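Local coordinates for DSBA-like thioredoxin domain-containing protein (Nitrosomonas europaea, PDB 2IN3) that is probably a thiol-disulfide oxidoreductase of the DsbA family, FrnE-like subfamily, and is thought to act as a protein disulfide isomerase, at residues 89-94 / 120-125; 100-105 / 150-155; 187-192 / 206-211. One frame throughout, in Å; residues are numbered along the deposited sequence.

Contact 1: 89-94 / 120-125; sequences FIYDTE and RAFYVG. With EDO (1,2-ethanediol), chain C.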
loop_
_atom_site.group_PDB
_atom_site.type_symbol
_atom_site.label_atom_id
_atom_site.label_comp_id
_atom_site.label_asym_id
_atom_site.label_seq_id
_atom_site.Cartn_x
_atom_site.Cartn_y
_atom_site.Cartn_z
ATOM N N PHE A 89 -0.251 14.313 16.293
ATOM C CA PHE A 89 -0.339 13.109 15.497
ATOM C C PHE A 89 1.061 12.616 15.145
ATOM O O PHE A 89 1.930 13.411 14.757
ATOM C CB PHE A 89 -1.158 13.341 14.218
ATOM C CG PHE A 89 -1.319 12.110 13.393
ATOM C CD1 PHE A 89 -2.196 11.098 13.795
ATOM C CD2 PHE A 89 -0.560 11.935 12.240
ATOM C CE1 PHE A 89 -2.332 9.936 13.038
ATOM C CE2 PHE A 89 -0.681 10.782 11.474
ATOM C CZ PHE A 89 -1.566 9.782 11.864
ATOM N N ILE A 90 1.269 11.310 15.299
ATOM C CA ILE A 90 2.553 10.684 15.013
ATOM C C ILE A 90 2.398 9.851 13.736
ATOM O O ILE A 90 1.584 8.923 13.675
ATOM C CB ILE A 90 3.058 9.832 16.200
ATOM C CG1 ILE A 90 3.261 10.723 17.442
ATOM C CG2 ILE A 90 4.348 9.082 15.834
ATOM C CD1 ILE A 90 3.760 9.987 18.663
ATOM N N TYR A 91 3.180 10.195 12.723
ATOM C CA TYR A 91 3.045 9.604 11.398
ATOM C C TYR A 91 3.858 8.285 11.272
ATOM O O TYR A 91 4.817 8.198 10.488
ATOM C CB TYR A 91 3.438 10.645 10.330
ATOM C CG TYR A 91 2.683 10.473 9.034
ATOM C CD1 TYR A 91 1.618 11.317 8.703
ATOM C CD2 TYR A 91 3.012 9.444 8.147
ATOM C CE1 TYR A 91 0.912 11.149 7.515
ATOM C CE2 TYR A 91 2.301 9.258 6.958
ATOM C CZ TYR A 91 1.260 10.111 6.654
ATOM O OH TYR A 91 0.577 9.914 5.490
ATOM N N ASP A 92 3.463 7.274 12.055
ATOM C CA ASP A 92 4.131 5.968 12.074
ATOM C C ASP A 92 3.496 4.998 11.085
ATOM O O ASP A 92 2.393 4.478 11.321
ATOM C CB ASP A 92 4.128 5.357 13.483
ATOM C CG ASP A 92 4.882 4.020 13.549
ATOM O OD1 ASP A 92 5.646 3.694 12.603
ATOM O OD2 ASP A 92 4.725 3.282 14.556
ATOM N N THR A 93 4.187 4.751 9.977
ATOM C CA THR A 93 3.630 3.932 8.905
ATOM C C THR A 93 3.857 2.415 9.096
ATOM O O THR A 93 3.260 1.605 8.385
ATOM C CB THR A 93 4.148 4.371 7.513
ATOM O OG1 THR A 93 5.558 4.195 7.466
ATOM C CG2 THR A 93 3.865 5.870 7.218
ATOM N N GLU A 94 4.672 2.016 10.064
ATOM C CA GLU A 94 5.018 0.602 10.190
ATOM C C GLU A 94 3.865 -0.334 10.586
ATOM O O GLU A 94 3.757 -1.438 10.020
ATOM C CB GLU A 94 6.268 0.388 11.081
ATOM C CG GLU A 94 6.804 -1.036 11.099
ATOM C CD GLU A 94 6.099 -1.918 12.111
ATOM O OE1 GLU A 94 5.437 -1.352 13.006
ATOM O OE2 GLU A 94 6.213 -3.170 12.032
ATOM N N ARG A 120 -8.783 4.121 3.366
ATOM C CA ARG A 120 -10.042 4.833 3.484
ATOM C C ARG A 120 -10.254 5.266 4.940
ATOM O O ARG A 120 -10.727 6.397 5.196
ATOM C CB ARG A 120 -11.206 3.979 2.978
ATOM C CG ARG A 120 -12.503 4.724 2.835
ATOM C CD ARG A 120 -13.625 3.746 2.434
ATOM N NE ARG A 120 -13.388 3.112 1.129
ATOM C CZ ARG A 120 -12.971 1.855 0.944
ATOM N NH1 ARG A 120 -12.724 1.036 1.980
ATOM N NH2 ARG A 120 -12.802 1.400 -0.299
ATOM N N ALA A 121 -9.897 4.379 5.871
ATOM C CA ALA A 121 -10.107 4.644 7.284
ATOM C C ALA A 121 -9.247 5.825 7.717
ATOM O O ALA A 121 -9.644 6.603 8.580
ATOM C CB ALA A 121 -9.799 3.423 8.112
ATOM N N PHE A 122 -8.050 5.905 7.143
ATOM C CA PHE A 122 -7.131 6.980 7.423
ATOM C C PHE A 122 -7.523 8.298 6.720
ATOM O O PHE A 122 -7.782 9.311 7.388
ATOM C CB PHE A 122 -5.723 6.555 7.019
ATOM C CG PHE A 122 -4.667 7.601 7.291
ATOM C CD1 PHE A 122 -4.481 8.112 8.584
ATOM C CD2 PHE A 122 -3.842 8.033 6.281
ATOM C CE1 PHE A 122 -3.487 9.068 8.842
ATOM C CE2 PHE A 122 -2.849 8.995 6.523
ATOM C CZ PHE A 122 -2.680 9.514 7.799
ATOM N N TYR A 123 -7.577 8.281 5.391
ATOM C CA TYR A 123 -7.793 9.530 4.639
ATOM C C TYR A 123 -9.193 10.113 4.780
ATOM O O TYR A 123 -9.364 11.346 4.841
ATOM C CB TYR A 123 -7.410 9.359 3.176
ATOM C CG TYR A 123 -5.921 9.144 3.013
ATOM C CD1 TYR A 123 -5.015 10.121 3.438
ATOM C CD2 TYR A 123 -5.411 7.966 2.457
ATOM C CE1 TYR A 123 -3.642 9.937 3.313
ATOM C CE2 TYR A 123 -4.013 7.764 2.336
ATOM C CZ TYR A 123 -3.158 8.786 2.750
ATOM O OH TYR A 123 -1.815 8.625 2.669
ATOM N N VAL A 124 -10.190 9.238 4.872
ATOM C CA VAL A 124 -11.581 9.672 4.976
ATOM C C VAL A 124 -12.035 9.587 6.418
ATOM O O VAL A 124 -12.559 10.559 6.958
ATOM C CB VAL A 124 -12.501 8.835 4.044
ATOM C CG1 VAL A 124 -13.978 9.304 4.112
ATOM C CG2 VAL A 124 -11.959 8.883 2.589
ATOM N N GLY A 125 -11.806 8.438 7.046
ATOM C CA GLY A 125 -12.303 8.201 8.401
ATOM C C GLY A 125 -11.542 8.998 9.451
ATOM O O GLY A 125 -12.041 9.194 10.557
HETATM C C1 EDO C . -14.213 5.453 -1.927
HETATM O O1 EDO C . -13.553 5.376 -0.665
HETATM C C2 EDO C . -13.536 4.515 -2.911
HETATM O O2 EDO C . -13.138 3.334 -2.217
HETATM O O HOH W 1 -0.368 10.944 3.293
#
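F122 reaches out from the last turn of helix 111-123 and pushes its ring edge against F89 and Y91 of the loop 89-94. Its CB leaves the helix toward that loop, and with CG anti to the backbone N (chi1 -179°) the ring continues straight outward. On one branch CD2 lies over the middle of the Y123 ring, 3.5 Å above its plane, and CE2 comes to 3.7 Å from Y91 OH; on the other, CE1 meets F89 CZ at 3.7 Å. At the tip, CZ rests 4.0 Å from Y91 CE1. The F122 and Y91 planes stand at 83° in an offset edge-to-face pair, the edge of F122 being turned toward the face of Y91.

The two tyrosine hydroxyls are too far apart to bond directly, and a water joins them: it accepts from Y123 OH at 2.8 Å and donates to Y91 OH at 2.6 Å. Y91 OH is also hydrogen-bonded to the backbone oxygen of M17, just ahead of the CxxC sequence C18-C21. A phenylalanine in place of Y91 has no hydroxyl, and would probably leave the M17 carbonyl and the bridging water each without that partner, breaking the link to Y123.

At the end of the loop, D92 OD1 accepts from E94 N at 3.2 Å and caps the start of helix 94-106. R120, on a different side of its helix, grips an ethanediol, probably from the crystallisation liquor, with NE on O1 and NH2 on O2.

The loop thus lies against the C-terminal turn of helix 111-123, while Y123 carries the aromatic packing onward to W22 of helix 19-35, W68 of helix 58-75 and F79.

Contact 2: 100-105 / 150-155; sequences VVSVSL and TPVFQS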
loop_
_atom_site.group_PDB
_atom_site.type_symbol
_atom_site.label_atom_id
_atom_site.label_comp_id
_atom_site.label_asym_id
_atom_site.label_seq_id
_atom_site.Cartn_x
_atom_site.Cartn_y
_atom_site.Cartn_z
ATOM N N VAL A 100 -0.987 -5.351 6.833
ATOM C CA VAL A 100 -1.100 -5.863 5.463
ATOM C C VAL A 100 -0.304 -7.205 5.345
ATOM O O VAL A 100 -0.830 -8.196 4.846
ATOM C CB VAL A 100 -0.625 -4.818 4.438
ATOM C CG1 VAL A 100 -0.534 -5.443 3.028
ATOM C CG2 VAL A 100 -1.555 -3.548 4.484
ATOM N N VAL A 101 0.931 -7.225 5.851
ATOM C CA VAL A 101 1.785 -8.418 5.840
ATOM C C VAL A 101 1.051 -9.548 6.562
ATOM O O VAL A 101 1.021 -10.677 6.067
ATOM C CB VAL A 101 3.178 -8.171 6.510
ATOM C CG1 VAL A 101 3.963 -9.507 6.708
ATOM C CG2 VAL A 101 3.985 -7.175 5.667
ATOM N N SER A 102 0.469 -9.234 7.724
ATOM C CA SER A 102 -0.298 -10.192 8.504
ATOM C C SER A 102 -1.444 -10.851 7.726
ATOM O O SER A 102 -1.606 -12.073 7.783
ATOM C CB SER A 102 -0.871 -9.543 9.774
ATOM O OG SER A 102 0.160 -9.105 10.652
ATOM N N VAL A 103 -2.228 -10.042 7.011
ATOM C CA VAL A 103 -3.342 -10.559 6.225
ATOM C C VAL A 103 -2.814 -11.437 5.070
ATOM O O VAL A 103 -3.426 -12.449 4.710
ATOM C CB VAL A 103 -4.227 -9.400 5.706
ATOM C CG1 VAL A 103 -5.244 -9.907 4.661
ATOM C CG2 VAL A 103 -4.932 -8.697 6.896
ATOM N N SER A 104 -1.656 -11.085 4.526
ATOM C CA SER A 104 -1.027 -11.923 3.499
ATOM C C SER A 104 -0.717 -13.353 3.998
ATOM O O SER A 104 -0.723 -14.284 3.192
ATOM C CB SER A 104 0.234 -11.265 2.910
ATOM O OG SER A 104 1.351 -11.451 3.766
ATOM N N LEU A 105 -0.447 -13.511 5.301
ATOM C CA LEU A 105 -0.176 -14.813 5.926
ATOM C C LEU A 105 -1.473 -15.564 6.260
ATOM O O LEU A 105 -1.496 -16.811 6.329
ATOM C CB LEU A 105 0.629 -14.604 7.224
ATOM C CG LEU A 105 1.960 -13.843 7.064
ATOM C CD1 LEU A 105 2.680 -13.576 8.368
ATOM C CD2 LEU A 105 2.853 -14.600 6.122
ATOM N N THR A 150 -4.958 -10.791 15.398
ATOM C CA THR A 150 -4.132 -10.180 16.452
ATOM C C THR A 150 -2.845 -10.970 16.800
ATOM O O THR A 150 -1.768 -10.364 16.865
ATOM C CB THR A 150 -4.938 -9.818 17.718
ATOM O OG1 THR A 150 -5.964 -8.884 17.369
ATOM C CG2 THR A 150 -4.046 -9.170 18.765
ATOM N N PRO A 151 -2.935 -12.302 17.019
ATOM C CA PRO A 151 -1.677 -13.050 17.253
ATOM C C PRO A 151 -0.641 -12.868 16.115
ATOM O O PRO A 151 0.567 -12.702 16.402
ATOM C CB PRO A 151 -2.140 -14.507 17.330
ATOM C CG PRO A 151 -3.565 -14.416 17.817
ATOM C CD PRO A 151 -4.109 -13.189 17.103
ATOM N N VAL A 152 -1.109 -12.897 14.861
ATOM C CA VAL A 152 -0.223 -12.717 13.707
ATOM C C VAL A 152 0.399 -11.315 13.696
ATOM O O VAL A 152 1.620 -11.195 13.615
ATOM C CB VAL A 152 -0.909 -13.093 12.350
ATOM C CG1 VAL A 152 0.012 -12.797 11.141
ATOM C CG2 VAL A 152 -1.316 -14.589 12.368
ATOM N N PHE A 153 -0.432 -10.276 13.851
ATOM C CA PHE A 153 0.050 -8.884 13.928
ATOM C C PHE A 153 1.136 -8.650 15.009
ATOM O O PHE A 153 2.110 -7.897 14.806
ATOM C CB PHE A 153 -1.131 -7.911 14.122
ATOM C CG PHE A 153 -0.711 -6.476 14.263
ATOM C CD1 PHE A 153 -0.462 -5.697 13.128
ATOM C CD2 PHE A 153 -0.549 -5.905 15.521
ATOM C CE1 PHE A 153 -0.065 -4.378 13.249
ATOM C CE2 PHE A 153 -0.153 -4.575 15.659
ATOM C CZ PHE A 153 0.089 -3.808 14.524
ATOM N N GLN A 154 0.965 -9.294 16.154
ATOM C CA GLN A 154 1.892 -9.118 17.261
ATOM C C GLN A 154 3.148 -9.995 17.173
ATOM O O GLN A 154 4.088 -9.817 17.974
ATOM C CB GLN A 154 1.153 -9.336 18.595
ATOM C CG GLN A 154 0.035 -8.276 18.782
ATOM C CD GLN A 154 -0.729 -8.438 20.074
ATOM O OE1 GLN A 154 -0.809 -9.531 20.620
ATOM N NE2 GLN A 154 -1.324 -7.348 20.553
ATOM N N SER A 155 3.169 -10.940 16.228
ATOM C CA SER A 155 4.234 -11.962 16.177
ATOM C C SER A 155 5.550 -11.375 15.678
ATOM O O SER A 155 5.540 -10.463 14.849
ATOM C CB SER A 155 3.847 -13.136 15.264
ATOM O OG SER A 155 3.746 -12.730 13.911
#
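S102 marks the closest backbone approach of 100-105 to 150-155: its CA lies 5.6 Å from the CA of F153, and its small side chain fits against the partner backbone. CB touches V152 CG1 at 3.6 Å, while OG packs 3.3 Å from F153 CA. That hydroxyl is not bonded across the gap. With OG beside its own backbone N (chi1 -63°) it turns back along the helix to hydrogen-bond the R98 carbonyl.

V103 points the other way, onto F114 of helix 111-123. One turn beyond S102, L105 extends the apolar patch, its CD1 meeting V152 CG1 at 3.9 Å, so one methyl of V152 serves both residues.

Within 150-155, the V152 carbonyl takes two bonds from S155, from N and, at 2.6 Å, from OG. S155 OG also caps A158 N at the start of helix 156-171. R98, a turn before S102, bonds F153 O through NH2 and makes a cation-pi contact with the F153 ring.

The short axes pass 8.9 Å apart at 125°, a close helix-helix packing within the all-helical insertion that DsbA-type proteins carry in their thioredoxin fold.

Contact 3: 187-192 / 206-211; sequences DRYLIT and DTWLQQ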
loop_
_atom_site.group_PDB
_atom_site.type_symbol
_atom_site.label_atom_id
_atom_site.label_comp_id
_atom_site.label_asym_id
_atom_site.label_seq_id
_atom_site.Cartn_x
_atom_site.Cartn_y
_atom_site.Cartn_z
ATOM N N ASP A 187 14.859 -12.489 -12.558
ATOM C CA ASP A 187 14.907 -11.131 -13.097
ATOM C C ASP A 187 13.840 -10.224 -12.497
ATOM O O ASP A 187 12.753 -10.676 -12.161
ATOM C CB ASP A 187 14.749 -11.167 -14.618
ATOM C CG ASP A 187 15.829 -11.989 -15.299
ATOM O OD1 ASP A 187 17.025 -11.646 -15.158
ATOM O OD2 ASP A 187 15.478 -12.982 -15.974
ATOM N N ARG A 188 14.185 -8.948 -12.351
ATOM C CA ARG A 188 13.237 -7.941 -11.929
ATOM C C ARG A 188 13.256 -6.783 -12.895
ATOM O O ARG A 188 14.306 -6.395 -13.386
ATOM C CB ARG A 188 13.530 -7.437 -10.514
ATOM C CG ARG A 188 13.417 -8.491 -9.438
ATOM C CD ARG A 188 13.888 -7.935 -8.109
ATOM N NE ARG A 188 15.100 -7.106 -8.211
ATOM C CZ ARG A 188 16.323 -7.498 -7.853
ATOM N NH1 ARG A 188 16.527 -8.718 -7.364
ATOM N NH2 ARG A 188 17.347 -6.663 -7.978
ATOM N N TYR A 189 12.073 -6.231 -13.139
ATOM C CA TYR A 189 11.865 -5.189 -14.123
ATOM C C TYR A 189 11.044 -4.089 -13.489
ATOM O O TYR A 189 9.939 -4.335 -13.006
ATOM C CB TYR A 189 11.097 -5.749 -15.314
ATOM C CG TYR A 189 11.741 -6.943 -15.954
ATOM C CD1 TYR A 189 12.571 -6.784 -17.059
ATOM C CD2 TYR A 189 11.506 -8.233 -15.480
ATOM C CE1 TYR A 189 13.166 -7.862 -17.656
ATOM C CE2 TYR A 189 12.098 -9.328 -16.086
ATOM C CZ TYR A 189 12.929 -9.130 -17.174
ATOM O OH TYR A 189 13.549 -10.192 -17.806
ATOM N N LEU A 190 11.577 -2.877 -13.492
ATOM C CA LEU A 190 10.851 -1.754 -12.930
ATOM C C LEU A 190 9.834 -1.282 -13.952
ATOM O O LEU A 190 10.205 -0.951 -15.086
ATOM C CB LEU A 190 11.832 -0.635 -12.562
ATOM C CG LEU A 190 11.310 0.631 -11.892
ATOM C CD1 LEU A 190 10.637 0.307 -10.563
ATOM C CD2 LEU A 190 12.472 1.622 -11.730
ATOM N N ILE A 191 8.555 -1.284 -13.576
ATOM C CA ILE A 191 7.478 -0.812 -14.471
ATOM C C ILE A 191 7.224 0.690 -14.297
ATOM O O ILE A 191 7.288 1.435 -15.278
ATOM C CB ILE A 191 6.156 -1.632 -14.308
ATOM C CG1 ILE A 191 6.384 -3.128 -14.552
ATOM C CG2 ILE A 191 5.038 -1.121 -15.247
ATOM C CD1 ILE A 191 6.834 -3.507 -15.983
ATOM N N THR A 192 6.977 1.137 -13.060
ATOM C CA THR A 192 6.722 2.563 -12.774
ATOM C C THR A 192 7.216 2.876 -11.379
ATOM O O THR A 192 7.265 1.977 -10.534
ATOM C CB THR A 192 5.169 2.935 -12.869
ATOM O OG1 THR A 192 4.978 4.342 -12.652
ATOM C CG2 THR A 192 4.353 2.228 -11.839
ATOM N N ASP A 206 1.597 -4.233 -21.133
ATOM C CA ASP A 206 1.400 -4.903 -22.415
ATOM C C ASP A 206 2.746 -5.207 -23.086
ATOM O O ASP A 206 2.955 -6.298 -23.609
ATOM C CB ASP A 206 0.532 -4.040 -23.331
ATOM C CG ASP A 206 -0.953 -4.023 -22.920
ATOM O OD1 ASP A 206 -1.370 -4.829 -22.051
ATOM O OD2 ASP A 206 -1.719 -3.225 -23.521
ATOM N N THR A 207 3.639 -4.213 -23.092
ATOM C CA THR A 207 4.962 -4.350 -23.720
ATOM C C THR A 207 5.820 -5.365 -22.969
ATOM O O THR A 207 6.487 -6.208 -23.589
ATOM C CB THR A 207 5.661 -2.952 -23.815
ATOM O OG1 THR A 207 4.889 -2.121 -24.681
ATOM C CG2 THR A 207 7.080 -3.065 -24.374
ATOM N N TRP A 208 5.788 -5.305 -21.640
ATOM C CA TRP A 208 6.510 -6.292 -20.828
ATOM C C TRP A 208 6.058 -7.713 -21.197
ATOM O O TRP A 208 6.892 -8.561 -21.528
ATOM C CB TRP A 208 6.393 -6.033 -19.295
ATOM C CG TRP A 208 7.365 -6.949 -18.582
ATOM C CD1 TRP A 208 8.681 -6.683 -18.297
ATOM C CD2 TRP A 208 7.145 -8.318 -18.204
ATOM N NE1 TRP A 208 9.271 -7.784 -17.719
ATOM C CE2 TRP A 208 8.359 -8.804 -17.661
ATOM C CE3 TRP A 208 6.041 -9.177 -18.265
ATOM C CZ2 TRP A 208 8.504 -10.123 -17.186
ATOM C CZ3 TRP A 208 6.178 -10.487 -17.776
ATOM C CH2 TRP A 208 7.402 -10.941 -17.243
ATOM N N LEU A 209 4.746 -7.966 -21.168
ATOM C CA LEU A 209 4.218 -9.301 -21.534
ATOM C C LEU A 209 4.521 -9.730 -22.980
ATOM O O LEU A 209 4.763 -10.909 -23.226
ATOM C CB LEU A 209 2.706 -9.400 -21.254
ATOM C CG LEU A 209 2.309 -9.322 -19.772
ATOM C CD1 LEU A 209 0.867 -8.810 -19.617
ATOM C CD2 LEU A 209 2.554 -10.656 -19.033
ATOM N N GLN A 210 4.500 -8.778 -23.915
ATOM C CA GLN A 210 4.855 -9.045 -25.322
ATOM C C GLN A 210 6.331 -9.435 -25.454
ATOM O O GLN A 210 6.664 -10.375 -26.163
ATOM C CB GLN A 210 4.558 -7.825 -26.212
ATOM C CG GLN A 210 5.098 -7.950 -27.668
ATOM C CD GLN A 210 5.145 -6.620 -28.423
ATOM O OE1 GLN A 210 4.771 -5.568 -27.900
ATOM N NE2 GLN A 210 5.603 -6.671 -29.670
ATOM N N GLN A 211 7.204 -8.707 -24.756
ATOM C CA GLN A 211 8.654 -8.941 -24.818
ATOM C C GLN A 211 9.095 -10.132 -23.978
ATOM O O GLN A 211 10.150 -10.726 -24.233
ATOM C CB GLN A 211 9.415 -7.695 -24.362
ATOM C CG GLN A 211 9.277 -6.521 -25.308
ATOM C CD GLN A 211 9.824 -5.226 -24.733
ATOM O OE1 GLN A 211 9.979 -5.075 -23.515
ATOM N NE2 GLN A 211 10.101 -4.268 -25.615
#
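The indole of W208 drives its nitrogen corner into one face of the Y189 ring. NE1 stands 3.1 Å above the phenol plane, offset toward the rim on the side of the ring where CG and CD2 lie; its distance to Y189 CG is 3.2 Å. The two planes are inclined at 69°, an edge-to-face pair with only 4.5 Å between the centroids of the phenol and the five-membered ring. Farther along the same indole edge, W208 CZ2 approaches Y189 CE2 at 3.8 Å, so the benzene half of the indole shares in the contact.

Each residue sends its side chain toward the other segment. On the helix, W208 has CG anti to the backbone N (chi1 -170°), which swings the indole across to the strand. The side chains of Y189 and W208 then meet at about a right angle.

I191, two residues on and pointing the same way, extends the interface toward the helix backbone: its CD1 lies 4.2 Å from W208 CB. Here too the side chains cross at roughly 90°. I191 and T192 together face L180 in a classic beta bulge, and I191 also packs on L204 and L205 of helix 198-211.

H212, just past the helix, stacks on W208 and also meets the Y189 ring, while V182 of the neighbouring strand 179-184 touches both I191 and W208. The C-terminal helix is thereby laid against the outermost strand of the sheet and the one beside it.

Between the two segments the touching atoms are carbon, apart from the indole N-H, which is aimed at the pi cloud of the tyrosine; that face probably offers the N-H a favourable electrostatic partner.

Contacts 1 and 2 interlock along the chain, their segments alternating in the order 89-94, 100-105, 120-125, 150-155. Helix 94-106 starts at the end of the loop of contact 1 and supplies one side of contact 2; helix 111-123, next in the chain, completes contact 1. Their centres are about 18 Å apart, with nearest atoms about 6 Å apart. Contact 3 follows in series, about 32 Å from contact 1 and about 31 Å from contact 2 between centres, across the chain's centre from contact 1. It belongs to the four-stranded sheet and C-terminal helix, whereas the other two lie among the helices inserted between strands 40-45 and 179-184: the two-part build of a DsbA-like protein.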